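PDB 5VIT: MdcA from Pseudomonas aeruginosa, which probably exchanges the acetyl group on the acyl carrier protein for malonyl, as the transferase (alpha) subunit of malonate decarboxylase. Local coordinates for residues Thr227-His232 with Lys532-Leu537; His288-Pro293 with His310-Glu315; Pro49-Val54 with Ile146-Leu151; Arg202-Ala207 with Ser336-Arg341. One frame throughout, in Å; residues are numbered along the deposited sequence.

How the contacts relate
Contact 3 closes first along the chain, joining two neighbouring strands of the eight-stranded parallel sheet formed by the N-terminal part. Contact 2 falls between the segments of contact 1 and of contact 4, which themselves alternate. Lying at an edge of the second, mixed sheet, contact 2 is the hub. Its centre lies about 18 Å from that of contact 1, reached through Thr227 and Glu315, and about 15 Å from that of contact 4, reached through Cys311 and Asn340. Contact 3 stands apart, its centre about 40 Å from that of contact 1. Asn292 and Arg341 each bind malonate, probably from the crystallisation medium, consistent with a pocket where contacts 2 and 4 meet.

Contact 1 of 4, residues Thr227-His232 with Lys532-Leu537; sequences TRDPRH and KSIAEL
Pro230, at the start of a short 3-10 turn, sets its backbone against the N-terminus of helix 534-540, its CA 4.9 Å from the CA of Ser533. The proline ring is the wedge: CG lies 3.4 Å from the backbone C of Ser533, and the same corner of the ring meets Leu537 CD1 at 3.7 Å. The side chains of Pro230 and Ile534 cross at about a right angle, CD lying 3.8 Å from Ile534 CD1. Polar links between the two segments run through water. Asp229, whose CG stands anti to its own N (chi1 -171°), presents OD1 both to the backbone N of Arg231, which closes an Asx turn, and to a water 2.7 Å away that accepts from the N of Ile534. Arg231 lays one guanidinium face over Ser533 CB, NE being 4.0 Å from that carbon. Ser533 is the N-cap, its OG accepting from Glu536 N at 3.2 Å, and Glu536 OE1 accepts from Lys532 N. Arg526 NH2 donates to Lys532 O and, weakly, to the carbonyls of Pro230 and Arg231. The loop between strand 212-215 and helix 235-250 is fastened to helix 534-540, with Leu270 of helix 263-278 packing on both Pro230 and Leu537.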
loop_
_atom_site.group_PDB
_atom_site.type_symbol
_atom_site.label_atom_id
_atom_site.label_comp_id
_atom_site.label_asym_id
_atom_site.label_seq_id
_atom_site.Cartn_x
_atom_site.Cartn_y
_atom_site.Cartn_z
ATOM N N THR A 227 -11.524 26.839 -9.537
ATOM C CA THR A 227 -11.829 26.229 -10.836
ATOM C C THR A 227 -10.580 25.593 -11.459
ATOM O O THR A 227 -9.533 26.231 -11.603
ATOM C CB THR A 227 -12.444 27.261 -11.839
ATOM O OG1 THR A 227 -13.690 27.739 -11.321
ATOM C CG2 THR A 227 -12.727 26.602 -13.197
ATOM N N ARG A 228 -10.700 24.322 -11.820
ATOM C CA ARG A 228 -9.595 23.607 -12.419
ATOM C C ARG A 228 -10.009 23.091 -13.798
ATOM O O ARG A 228 -11.078 22.511 -13.967
ATOM C CB ARG A 228 -9.128 22.458 -11.497
ATOM C CG ARG A 228 -8.268 22.905 -10.270
ATOM C CD ARG A 228 -7.039 23.684 -10.718
ATOM N NE ARG A 228 -6.211 24.262 -9.650
ATOM C CZ ARG A 228 -6.404 25.478 -9.139
ATOM N NH1 ARG A 228 -7.432 26.211 -9.538
ATOM N NH2 ARG A 228 -5.603 25.957 -8.202
ATOM N N ASP A 229 -9.148 23.328 -14.776
ATOM C CA ASP A 229 -9.320 22.879 -16.163
ATOM C C ASP A 229 -9.036 21.380 -16.260
ATOM O O ASP A 229 -7.893 20.964 -16.106
ATOM C CB ASP A 229 -8.361 23.686 -17.062
ATOM C CG ASP A 229 -8.588 23.469 -18.558
ATOM O OD1 ASP A 229 -9.247 22.481 -18.966
ATOM O OD2 ASP A 229 -8.071 24.312 -19.327
ATOM N N PRO A 230 -10.072 20.557 -16.514
ATOM C CA PRO A 230 -9.842 19.107 -16.561
ATOM C C PRO A 230 -8.822 18.677 -17.630
ATOM O O PRO A 230 -8.284 17.562 -17.549
ATOM C CB PRO A 230 -11.228 18.522 -16.860
ATOM C CG PRO A 230 -12.167 19.668 -17.002
ATOM C CD PRO A 230 -11.495 20.919 -16.583
ATOM N N ARG A 231 -8.543 19.555 -18.590
ATOM C CA ARG A 231 -7.531 19.285 -19.600
ATOM C C ARG A 231 -6.173 19.030 -18.957
ATOM O O ARG A 231 -5.369 18.285 -19.498
ATOM C CB ARG A 231 -7.427 20.447 -20.602
ATOM C CG ARG A 231 -8.459 20.413 -21.738
ATOM C CD ARG A 231 -8.084 19.363 -22.781
ATOM N NE ARG A 231 -9.012 19.241 -23.912
ATOM C CZ ARG A 231 -9.210 20.179 -24.839
ATOM N NH1 ARG A 231 -8.584 21.348 -24.753
ATOM N NH2 ARG A 231 -10.056 19.957 -25.849
ATOM N N HIS A 232 -5.907 19.632 -17.799
ATOM C CA HIS A 232 -4.579 19.491 -17.207
ATOM C C HIS A 232 -4.434 18.287 -16.282
ATOM O O HIS A 232 -3.373 18.083 -15.696
ATOM C CB HIS A 232 -4.191 20.763 -16.451
ATOM C CG HIS A 232 -3.976 21.948 -17.340
ATOM N ND1 HIS A 232 -5.018 22.661 -17.899
ATOM C CD2 HIS A 232 -2.840 22.541 -17.777
ATOM C CE1 HIS A 232 -4.533 23.643 -18.636
ATOM N NE2 HIS A 232 -3.214 23.594 -18.577
ATOM N N LYS A 532 -13.742 15.637 -19.783
ATOM C CA LYS A 532 -12.337 15.770 -20.210
ATOM C C LYS A 532 -11.865 17.207 -20.376
ATOM O O LYS A 532 -10.671 17.454 -20.593
ATOM C CB LYS A 532 -12.109 15.047 -21.538
ATOM C CG LYS A 532 -11.610 13.621 -21.408
ATOM C CD LYS A 532 -12.736 12.708 -21.277
ATOM C CE LYS A 532 -12.288 11.280 -21.287
ATOM N NZ LYS A 532 -13.462 10.498 -20.871
ATOM N N SER A 533 -12.799 18.150 -20.283
ATOM C CA SER A 533 -12.538 19.538 -20.665
ATOM C C SER A 533 -13.576 20.452 -20.044
ATOM O O SER A 533 -14.610 19.987 -19.579
ATOM C CB SER A 533 -12.581 19.700 -22.184
ATOM O OG SER A 533 -13.895 19.404 -22.649
ATOM N N ILE A 534 -13.304 21.749 -20.052
ATOM C CA ILE A 534 -14.298 22.739 -19.644
ATOM C C ILE A 534 -15.594 22.620 -20.459
ATOM O O ILE A 534 -16.692 22.603 -19.895
ATOM C CB ILE A 534 -13.720 24.146 -19.774
ATOM C CG1 ILE A 534 -12.579 24.326 -18.758
ATOM C CG2 ILE A 534 -14.799 25.185 -19.550
ATOM C CD1 ILE A 534 -13.070 24.332 -17.309
ATOM N N ALA A 535 -15.472 22.496 -21.778
ATOM C CA ALA A 535 -16.648 22.357 -22.637
ATOM C C ALA A 535 -17.510 21.154 -22.231
ATOM O O ALA A 535 -18.742 21.214 -22.305
ATOM C CB ALA A 535 -16.239 22.247 -24.110
ATOM N N GLU A 536 -16.873 20.078 -21.773
ATOM C CA GLU A 536 -17.629 18.901 -21.341
ATOM C C GLU A 536 -18.269 19.134 -19.978
ATOM O O GLU A 536 -19.319 18.566 -19.677
ATOM C CB GLU A 536 -16.739 17.655 -21.323
ATOM C CG GLU A 536 -16.295 17.235 -22.732
ATOM C CD GLU A 536 -15.889 15.761 -22.847
ATOM O OE1 GLU A 536 -15.701 15.080 -21.815
ATOM O OE2 GLU A 536 -15.743 15.292 -23.994
ATOM N N LEU A 537 -17.643 19.980 -19.164
ATOM C CA LEU A 537 -18.247 20.396 -17.904
ATOM C C LEU A 537 -19.525 21.197 -18.204
ATOM O O LEU A 537 -20.545 21.002 -17.551
ATOM C CB LEU A 537 -17.250 21.219 -17.049
ATOM C CG LEU A 537 -16.095 20.432 -16.396
ATOM C CD1 LEU A 537 -15.178 21.304 -15.507
ATOM C CD2 LEU A 537 -16.601 19.231 -15.605
HETATM O O HOH W 1 -10.883 22.464 -21.069
HETATM O O HOH W 2 -9.987 17.034 -23.886
#

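Contact 2 of 4, residues His288-Pro293 with His310-Glu315; sequences HWTLNP and HCFGTE
The side chains of Asn292 and Phe312 cross at about a right angle, with amide and ring planes 49° apart. Phe312 turns its CG away from its own carbonyl carbon (chi1 -52°), which carries the ring alongside the opposing backbone: CD2 brings the ring edge to within 3.6 Å of Asn292 N, and Thr290 O approaches the ring obliquely, 3.6 Å from CE2. Asn292 OD1 takes a weak hydrogen bond from Gly313 N at 3.0 Å, bent to 125° at the hydrogen. The same oxygen accepts from Gln60 NE2, so the amide is held from two segments of the chain while its ND2 donates to a malonate ion, probably from the crystallisation medium. Pro293 points its ring into the bend of 310-315, where CD sits 3.3 Å from Gly313 O and 3.9 Å from Cys311 SG. Glu315 lies next to this proline, but its carboxylate is engaged elsewhere, by Thr227, Gln60 and Phe226 N. Two backbone bonds underlie the packing: His310 N donates to Trp289 O at 2.8 Å, and Leu291 N to His310 O at 3.0 Å. They frame the parallel bridge between Thr290 and His310, at the edge of the mixed sheet, from which both segments run on as loops. Loops leaving the C-terminal ends of neighbouring parallel strands are the usual place for a ligand pocket in alpha/beta folds, and the malonate may mark one here.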
loop_
_atom_site.group_PDB
_atom_site.type_symbol
_atom_site.label_atom_id
_atom_site.label_comp_id
_atom_site.label_asym_id
_atom_site.label_seq_id
_atom_site.Cartn_x
_atom_site.Cartn_y
_atom_site.Cartn_z
ATOM N N HIS A 288 -22.107 14.520 1.781
ATOM C CA HIS A 288 -22.233 15.897 2.236
ATOM C C HIS A 288 -20.930 16.616 2.085
ATOM O O HIS A 288 -19.895 16.115 2.523
ATOM C CB HIS A 288 -22.697 15.957 3.695
ATOM C CG HIS A 288 -23.971 15.214 3.942
ATOM N ND1 HIS A 288 -25.194 15.679 3.505
ATOM C CD2 HIS A 288 -24.211 14.022 4.544
ATOM C CE1 HIS A 288 -26.134 14.812 3.839
ATOM N NE2 HIS A 288 -25.565 13.799 4.470
ATOM N N TRP A 289 -20.979 17.799 1.477
ATOM C CA TRP A 289 -19.753 18.526 1.191
ATOM C C TRP A 289 -19.711 19.899 1.828
ATOM O O TRP A 289 -20.726 20.607 1.879
ATOM C CB TRP A 289 -19.557 18.675 -0.326
ATOM C CG TRP A 289 -19.456 17.369 -1.028
ATOM C CD1 TRP A 289 -20.450 16.455 -1.197
ATOM C CD2 TRP A 289 -18.299 16.835 -1.687
ATOM N NE1 TRP A 289 -19.982 15.373 -1.900
ATOM C CE2 TRP A 289 -18.664 15.582 -2.217
ATOM C CE3 TRP A 289 -16.991 17.291 -1.871
ATOM C CZ2 TRP A 289 -17.765 14.771 -2.916
ATOM C CZ3 TRP A 289 -16.096 16.487 -2.568
ATOM C CH2 TRP A 289 -16.491 15.240 -3.080
ATOM N N THR A 290 -18.527 20.261 2.321
ATOM C CA THR A 290 -18.165 21.660 2.536
ATOM C C THR A 290 -17.166 21.980 1.429
ATOM O O THR A 290 -16.032 21.510 1.456
ATOM C CB THR A 290 -17.523 21.914 3.915
ATOM O OG1 THR A 290 -16.369 21.067 4.049
ATOM C CG2 THR A 290 -18.508 21.605 5.033
ATOM N N LEU A 291 -17.596 22.757 0.447
ATOM C CA LEU A 291 -16.814 22.952 -0.751
ATOM C C LEU A 291 -17.271 24.181 -1.500
ATOM O O LEU A 291 -18.479 24.489 -1.549
ATOM C CB LEU A 291 -16.933 21.727 -1.673
ATOM C CG LEU A 291 -15.789 21.487 -2.668
ATOM C CD1 LEU A 291 -14.567 20.999 -1.935
ATOM C CD2 LEU A 291 -16.195 20.469 -3.710
ATOM N N ASN A 292 -16.327 24.880 -2.113
ATOM C CA ASN A 292 -16.709 25.845 -3.148
ATOM C C ASN A 292 -17.426 25.113 -4.276
ATOM O O ASN A 292 -17.287 23.895 -4.410
ATOM C CB ASN A 292 -15.490 26.590 -3.663
ATOM C CG ASN A 292 -14.962 27.569 -2.651
ATOM O OD1 ASN A 292 -15.621 28.566 -2.335
ATOM N ND2 ASN A 292 -13.774 27.295 -2.127
ATOM N N PRO A 293 -18.232 25.828 -5.071
ATOM C CA PRO A 293 -18.944 25.003 -6.051
ATOM C C PRO A 293 -18.045 24.712 -7.253
ATOM O O PRO A 293 -18.171 25.387 -8.286
ATOM C CB PRO A 293 -20.154 25.868 -6.433
ATOM C CG PRO A 293 -19.667 27.296 -6.239
ATOM C CD PRO A 293 -18.638 27.253 -5.116
ATOM N N HIS A 310 -22.409 22.771 1.221
ATOM C CA HIS A 310 -22.376 24.132 1.741
ATOM C C HIS A 310 -21.084 24.801 1.284
ATOM O O HIS A 310 -20.013 24.189 1.347
ATOM C CB HIS A 310 -22.504 24.175 3.267
ATOM C CG HIS A 310 -22.593 25.571 3.807
ATOM N ND1 HIS A 310 -21.489 26.267 4.249
ATOM C CD2 HIS A 310 -23.646 26.415 3.925
ATOM C CE1 HIS A 310 -21.860 27.480 4.636
ATOM N NE2 HIS A 310 -23.164 27.593 4.451
ATOM N N CYS A 311 -21.192 26.054 0.836
ATOM C CA CYS A 311 -20.108 26.724 0.104
ATOM C C CYS A 311 -19.388 27.851 0.847
ATOM O O CYS A 311 -20.019 28.715 1.442
ATOM C CB CYS A 311 -20.654 27.301 -1.213
ATOM S SG CYS A 311 -21.265 26.088 -2.422
ATOM N N PHE A 312 -18.057 27.868 0.770
ATOM C CA PHE A 312 -17.283 28.956 1.371
ATOM C C PHE A 312 -17.551 30.242 0.609
ATOM O O PHE A 312 -17.704 31.327 1.191
ATOM C CB PHE A 312 -15.775 28.655 1.347
ATOM C CG PHE A 312 -15.408 27.322 1.934
ATOM C CD1 PHE A 312 -15.126 27.200 3.298
ATOM C CD2 PHE A 312 -15.326 26.189 1.125
ATOM C CE1 PHE A 312 -14.780 25.984 3.843
ATOM C CE2 PHE A 312 -14.980 24.954 1.666
ATOM C CZ PHE A 312 -14.711 24.851 3.022
ATOM N N GLY A 313 -17.560 30.108 -0.713
ATOM C CA GLY A 313 -17.774 31.218 -1.611
ATOM C C GLY A 313 -18.358 30.694 -2.904
ATOM O O GLY A 313 -19.068 29.676 -2.903
ATOM N N THR A 314 -18.051 31.369 -4.010
ATOM C CA THR A 314 -18.549 30.923 -5.295
ATOM C C THR A 314 -17.476 30.944 -6.359
ATOM O O THR A 314 -16.503 31.701 -6.286
ATOM C CB THR A 314 -19.729 31.775 -5.804
ATOM O OG1 THR A 314 -20.290 31.149 -6.963
ATOM C CG2 THR A 314 -19.268 33.177 -6.161
ATOM N N GLU A 315 -17.682 30.097 -7.355
ATOM C CA GLU A 315 -16.791 30.006 -8.492
ATOM C C GLU A 315 -17.479 30.634 -9.696
ATOM O O GLU A 315 -18.529 30.156 -10.137
ATOM C CB GLU A 315 -16.414 28.544 -8.747
ATOM C CG GLU A 315 -15.364 28.045 -7.784
ATOM C CD GLU A 315 -14.082 28.849 -7.903
ATOM O OE1 GLU A 315 -13.623 29.049 -9.046
ATOM O OE2 GLU A 315 -13.538 29.298 -6.871
#

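Contact 3 of 4, residues Pro49-Val54 with Ile146-Leu151; sequences PGDRVV and IPNVAL
Two adjacent strands of a parallel, Rossmann-like alpha/beta sheet begin side by side here, Val53 pairing with Val149 and Val54 with Ala150; the short strand axes are inclined by 26°. Val54 N donates to Val149 O at 2.8 Å, and Leu151 N to Val54 O at 2.7 Å. At the entrance to the ladder, Arg52 O is gripped twice, by the backbone N atoms of Asn148 and Val149. On the face bearing Val53 and Val149, Val53 CG1 touches Leu151 CD1 at 3.7 Å; on the other, Val54 CG2 packs on Pro147 CB and helix 172-180 covers the pair. The amide of Asn148 stacks on the carboxylate of Asp51, their planes 16° apart. Its OD1 extends the ladder backwards by accepting from Arg52 N at 2.7 Å, in the carbonyl plane and on a lone pair. Asp51 OD2 also forms a salt bridge with Arg21, which would probably favour its charged form. The extended chain of Arg52 passes over Ile146 O, and its guanidinium meets that oxygen edge-on: NH1 donates in plane to it at 3.3 Å, nearly straight at 173°, and also to a water 3.0 Å away.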
loop_
_atom_site.group_PDB
_atom_site.type_symbol
_atom_site.label_atom_id
_atom_site.label_comp_id
_atom_site.label_asym_id
_atom_site.label_seq_id
_atom_site.Cartn_x
_atom_site.Cartn_y
_atom_site.Cartn_z
ATOM N N PRO A 49 -4.258 57.479 9.953
ATOM C CA PRO A 49 -2.999 56.728 10.007
ATOM C C PRO A 49 -2.955 55.755 11.197
ATOM O O PRO A 49 -3.412 56.086 12.289
ATOM C CB PRO A 49 -1.929 57.833 10.137
ATOM C CG PRO A 49 -2.690 59.122 10.358
ATOM C CD PRO A 49 -4.032 58.922 9.757
ATOM N N GLY A 50 -2.431 54.556 10.974
ATOM C CA GLY A 50 -2.348 53.565 12.033
ATOM C C GLY A 50 -3.555 52.642 12.093
ATOM O O GLY A 50 -3.535 51.617 12.768
ATOM N N ASP A 51 -4.609 53.010 11.375
ATOM C CA ASP A 51 -5.838 52.237 11.374
ATOM C C ASP A 51 -5.622 50.772 11.002
ATOM O O ASP A 51 -4.783 50.438 10.143
ATOM C CB ASP A 51 -6.851 52.855 10.412
ATOM C CG ASP A 51 -7.808 53.799 11.106
ATOM O OD1 ASP A 51 -7.608 54.048 12.319
ATOM O OD2 ASP A 51 -8.757 54.294 10.441
ATOM N N ARG A 52 -6.379 49.908 11.679
ATOM C CA ARG A 52 -6.533 48.523 11.271
ATOM C C ARG A 52 -7.611 48.479 10.203
ATOM O O ARG A 52 -8.776 48.792 10.461
ATOM C CB ARG A 52 -6.904 47.630 12.456
ATOM C CG ARG A 52 -5.787 47.431 13.454
ATOM C CD ARG A 52 -6.313 46.753 14.708
ATOM N NE ARG A 52 -5.257 46.539 15.696
ATOM C CZ ARG A 52 -5.484 46.273 16.979
ATOM N NH1 ARG A 52 -6.732 46.203 17.431
ATOM N NH2 ARG A 52 -4.463 46.090 17.812
ATOM N N VAL A 53 -7.224 48.113 8.989
ATOM C CA VAL A 53 -8.176 48.172 7.882
ATOM C C VAL A 53 -8.390 46.806 7.263
ATOM O O VAL A 53 -7.470 46.203 6.721
ATOM C CB VAL A 53 -7.717 49.148 6.776
ATOM C CG1 VAL A 53 -8.712 49.159 5.641
ATOM C CG2 VAL A 53 -7.498 50.553 7.343
ATOM N N VAL A 54 -9.618 46.324 7.368
ATOM C CA VAL A 54 -10.011 45.098 6.713
ATOM C C VAL A 54 -10.347 45.438 5.263
ATOM O O VAL A 54 -11.111 46.359 5.006
ATOM C CB VAL A 54 -11.199 44.454 7.430
ATOM C CG1 VAL A 54 -11.824 43.394 6.564
ATOM C CG2 VAL A 54 -10.744 43.860 8.753
ATOM N N ILE A 146 -9.494 43.917 16.634
ATOM C CA ILE A 146 -10.690 44.716 16.388
ATOM C C ILE A 146 -10.316 45.709 15.319
ATOM O O ILE A 146 -9.339 46.432 15.479
ATOM C CB ILE A 146 -11.171 45.504 17.628
ATOM C CG1 ILE A 146 -10.964 44.716 18.925
ATOM C CG2 ILE A 146 -12.616 45.995 17.430
ATOM C CD1 ILE A 146 -12.066 43.825 19.303
ATOM N N PRO A 147 -11.058 45.732 14.209
ATOM C CA PRO A 147 -10.599 46.651 13.169
ATOM C C PRO A 147 -11.242 48.038 13.284
ATOM O O PRO A 147 -12.266 48.200 13.946
ATOM C CB PRO A 147 -11.015 45.946 11.881
ATOM C CG PRO A 147 -12.217 45.127 12.267
ATOM C CD PRO A 147 -12.098 44.801 13.733
ATOM N N ASN A 148 -10.616 49.031 12.657
ATOM C CA ASN A 148 -11.173 50.377 12.617
ATOM C C ASN A 148 -12.090 50.577 11.419
ATOM O O ASN A 148 -13.123 51.238 11.528
ATOM C CB ASN A 148 -10.058 51.412 12.586
ATOM C CG ASN A 148 -9.144 51.306 13.778
ATOM O OD1 ASN A 148 -8.007 50.842 13.664
ATOM N ND2 ASN A 148 -9.641 51.716 14.940
ATOM N N VAL A 149 -11.692 50.008 10.278
ATOM C CA VAL A 149 -12.403 50.199 9.016
ATOM C C VAL A 149 -12.576 48.870 8.258
ATOM O O VAL A 149 -11.681 48.031 8.258
ATOM C CB VAL A 149 -11.659 51.218 8.099
ATOM C CG1 VAL A 149 -12.451 51.495 6.828
ATOM C CG2 VAL A 149 -11.396 52.528 8.846
ATOM N N ALA A 150 -13.729 48.667 7.631
ATOM C CA ALA A 150 -13.854 47.565 6.678
ATOM C C ALA A 150 -14.185 48.079 5.267
ATOM O O ALA A 150 -15.106 48.878 5.079
ATOM C CB ALA A 150 -14.901 46.570 7.138
ATOM N N LEU A 151 -13.411 47.609 4.291
ATOM C CA LEU A 151 -13.618 47.930 2.884
ATOM C C LEU A 151 -14.076 46.674 2.147
ATOM O O LEU A 151 -13.263 45.791 1.847
ATOM C CB LEU A 151 -12.327 48.481 2.270
ATOM C CG LEU A 151 -11.728 49.630 3.070
ATOM C CD1 LEU A 151 -10.389 50.071 2.492
ATOM C CD2 LEU A 151 -12.723 50.777 3.137
HETATM O O HOH W 3 -7.963 44.526 19.597
#

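Contact 4 of 4, residues Arg202-Ala207 with Ser336-Arg341; sequences RVDIPA and SLRSNR
Asp204 and Arg338 form the salt bridge that crosses between the segments, and Arg202 joins it from within its own. Asp204 OD2 accepts from both arginines. Arg202 NH1 donates to the syn lone pair of OD2 at 2.9 Å, almost straight at 176°; Arg338 NH1 comes across at 2.8 Å on the anti side, 21° out of the carboxylate plane. Both guanidinium groups offer their edges to this oxygen, and their planes stand 63° apart. The shared carboxylate would be expected to offset the closeness of the two positive groups and to stay ionised. Arg338 slides past Asp204 in the opposite direction, its chain kinked at CG, which swings NH1 back to the acid.

Among the hydrogen bonds, Arg202 NH2 reaches Leu337 O in a weak bond of 3.4 Å, close to its guanidinium plane. The same nitrogen lies 2.8 Å from Ser336 O, and makes a salt bridge with Asp334. A water adds a second link, accepting from Arg338 NH2 at 2.8 Å and donating to Asp204 O. Van der Waals contact is slight: Arg338 CB lies 3.7 Å from Arg202 NH1.

Asp204 OD1 is taken by the backbone N atoms of Thr165 and Gly166, and Asp204 and Ile205 form a classic beta bulge opposite Val163. The network joins the loop ahead of strand 212-215, beside strand 163-164, to the segment that leads through the N-cap Asn340 into helix 341-350.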
loop_
_atom_site.group_PDB
_atom_site.type_symbol
_atom_site.label_atom_id
_atom_site.label_comp_id
_atom_site.label_asym_id
_atom_site.label_seq_id
_atom_site.Cartn_x
_atom_site.Cartn_y
_atom_site.Cartn_z
ATOM N N ARG A 202 -32.120 40.365 -2.048
ATOM C CA ARG A 202 -32.105 39.817 -0.693
ATOM C C ARG A 202 -31.247 40.741 0.162
ATOM O O ARG A 202 -30.391 41.460 -0.366
ATOM C CB ARG A 202 -31.561 38.378 -0.704
ATOM C CG ARG A 202 -31.220 37.758 0.638
ATOM C CD ARG A 202 -29.925 36.926 0.558
ATOM N NE ARG A 202 -30.001 35.919 -0.485
ATOM C CZ ARG A 202 -28.972 35.215 -0.968
ATOM N NH1 ARG A 202 -27.738 35.369 -0.503
ATOM N NH2 ARG A 202 -29.196 34.339 -1.936
ATOM N N VAL A 203 -31.478 40.765 1.469
ATOM C CA VAL A 203 -30.536 41.454 2.336
ATOM C C VAL A 203 -29.537 40.441 2.914
ATOM O O VAL A 203 -29.932 39.434 3.511
ATOM C CB VAL A 203 -31.250 42.217 3.472
ATOM C CG1 VAL A 203 -30.218 42.916 4.357
ATOM C CG2 VAL A 203 -32.236 43.237 2.891
ATOM N N ASP A 204 -28.246 40.687 2.706
ATOM C CA ASP A 204 -27.205 39.836 3.298
ATOM C C ASP A 204 -26.540 40.573 4.458
ATOM O O ASP A 204 -26.244 39.973 5.495
ATOM C CB ASP A 204 -26.148 39.425 2.261
ATOM C CG ASP A 204 -26.678 38.418 1.234
ATOM O OD1 ASP A 204 -26.698 38.754 0.031
ATOM O OD2 ASP A 204 -27.064 37.293 1.616
ATOM N N ILE A 205 -26.293 41.868 4.255
ATOM C CA ILE A 205 -25.769 42.751 5.295
ATOM C C ILE A 205 -26.777 43.882 5.507
ATOM O O ILE A 205 -27.007 44.686 4.598
ATOM C CB ILE A 205 -24.373 43.337 4.933
ATOM C CG1 ILE A 205 -23.290 42.255 5.006
ATOM C CG2 ILE A 205 -23.970 44.439 5.901
ATOM C CD1 ILE A 205 -23.184 41.439 3.778
ATOM N N PRO A 206 -27.410 43.930 6.697
ATOM C CA PRO A 206 -28.444 44.937 6.977
ATOM C C PRO A 206 -27.877 46.361 7.010
ATOM O O PRO A 206 -26.693 46.539 7.279
ATOM C CB PRO A 206 -28.979 44.516 8.350
ATOM C CG PRO A 206 -28.583 43.072 8.487
ATOM C CD PRO A 206 -27.254 42.991 7.819
ATOM N N ALA A 207 -28.717 47.349 6.709
ATOM C CA ALA A 207 -28.294 48.751 6.622
ATOM C C ALA A 207 -27.612 49.241 7.897
ATOM O O ALA A 207 -26.684 50.048 7.831
ATOM C CB ALA A 207 -29.500 49.639 6.290
ATOM N N SER A 336 -30.780 32.558 -5.349
ATOM C CA SER A 336 -29.334 32.465 -5.544
ATOM C C SER A 336 -28.600 31.878 -4.315
ATOM O O SER A 336 -29.113 31.854 -3.186
ATOM C CB SER A 336 -28.737 33.837 -5.909
ATOM O OG SER A 336 -28.642 34.704 -4.788
ATOM N N LEU A 337 -27.398 31.381 -4.578
ATOM C CA LEU A 337 -26.509 30.839 -3.566
ATOM C C LEU A 337 -26.294 31.803 -2.402
ATOM O O LEU A 337 -26.169 33.013 -2.605
ATOM C CB LEU A 337 -25.159 30.487 -4.216
ATOM C CG LEU A 337 -24.030 30.026 -3.313
ATOM C CD1 LEU A 337 -24.316 28.599 -2.925
ATOM C CD2 LEU A 337 -22.678 30.178 -4.015
ATOM N N ARG A 338 -26.270 31.261 -1.185
ATOM C CA ARG A 338 -25.732 31.985 -0.033
ATOM C C ARG A 338 -24.491 31.262 0.510
ATOM O O ARG A 338 -24.571 30.329 1.312
ATOM C CB ARG A 338 -26.787 32.149 1.066
ATOM C CG ARG A 338 -26.231 32.522 2.451
ATOM C CD ARG A 338 -26.191 34.010 2.761
ATOM N NE ARG A 338 -25.720 34.220 4.134
ATOM C CZ ARG A 338 -25.620 35.407 4.733
ATOM N NH1 ARG A 338 -25.961 36.513 4.084
ATOM N NH2 ARG A 338 -25.179 35.490 5.984
ATOM N N SER A 339 -23.337 31.705 0.048
ATOM C CA SER A 339 -22.074 31.211 0.566
ATOM C C SER A 339 -21.841 31.843 1.921
ATOM O O SER A 339 -22.493 32.822 2.263
ATOM C CB SER A 339 -20.931 31.557 -0.388
ATOM O OG SER A 339 -20.841 32.968 -0.542
ATOM N N ASN A 340 -20.882 31.312 2.670
ATOM C CA ASN A 340 -20.504 31.886 3.958
ATOM C C ASN A 340 -19.186 31.272 4.379
ATOM O O ASN A 340 -19.166 30.113 4.807
ATOM C CB ASN A 340 -21.597 31.630 5.019
ATOM C CG ASN A 340 -21.361 32.400 6.312
ATOM O OD1 ASN A 340 -20.219 32.617 6.729
ATOM N ND2 ASN A 340 -22.447 32.808 6.957
ATOM N N ARG A 341 -18.091 32.021 4.260
ATOM C CA ARG A 341 -16.776 31.397 4.391
ATOM C C ARG A 341 -16.568 30.970 5.835
ATOM O O ARG A 341 -16.186 29.815 6.106
ATOM C CB ARG A 341 -15.649 32.317 3.917
ATOM C CG ARG A 341 -14.279 31.680 4.073
ATOM C CD ARG A 341 -13.310 32.130 2.967
ATOM N NE ARG A 341 -13.551 31.445 1.691
ATOM C CZ ARG A 341 -13.941 32.039 0.561
ATOM N NH1 ARG A 341 -14.155 33.349 0.514
ATOM N NH2 ARG A 341 -14.127 31.315 -0.534
HETATM O O HOH W 4 -24.792 38.079 7.099
#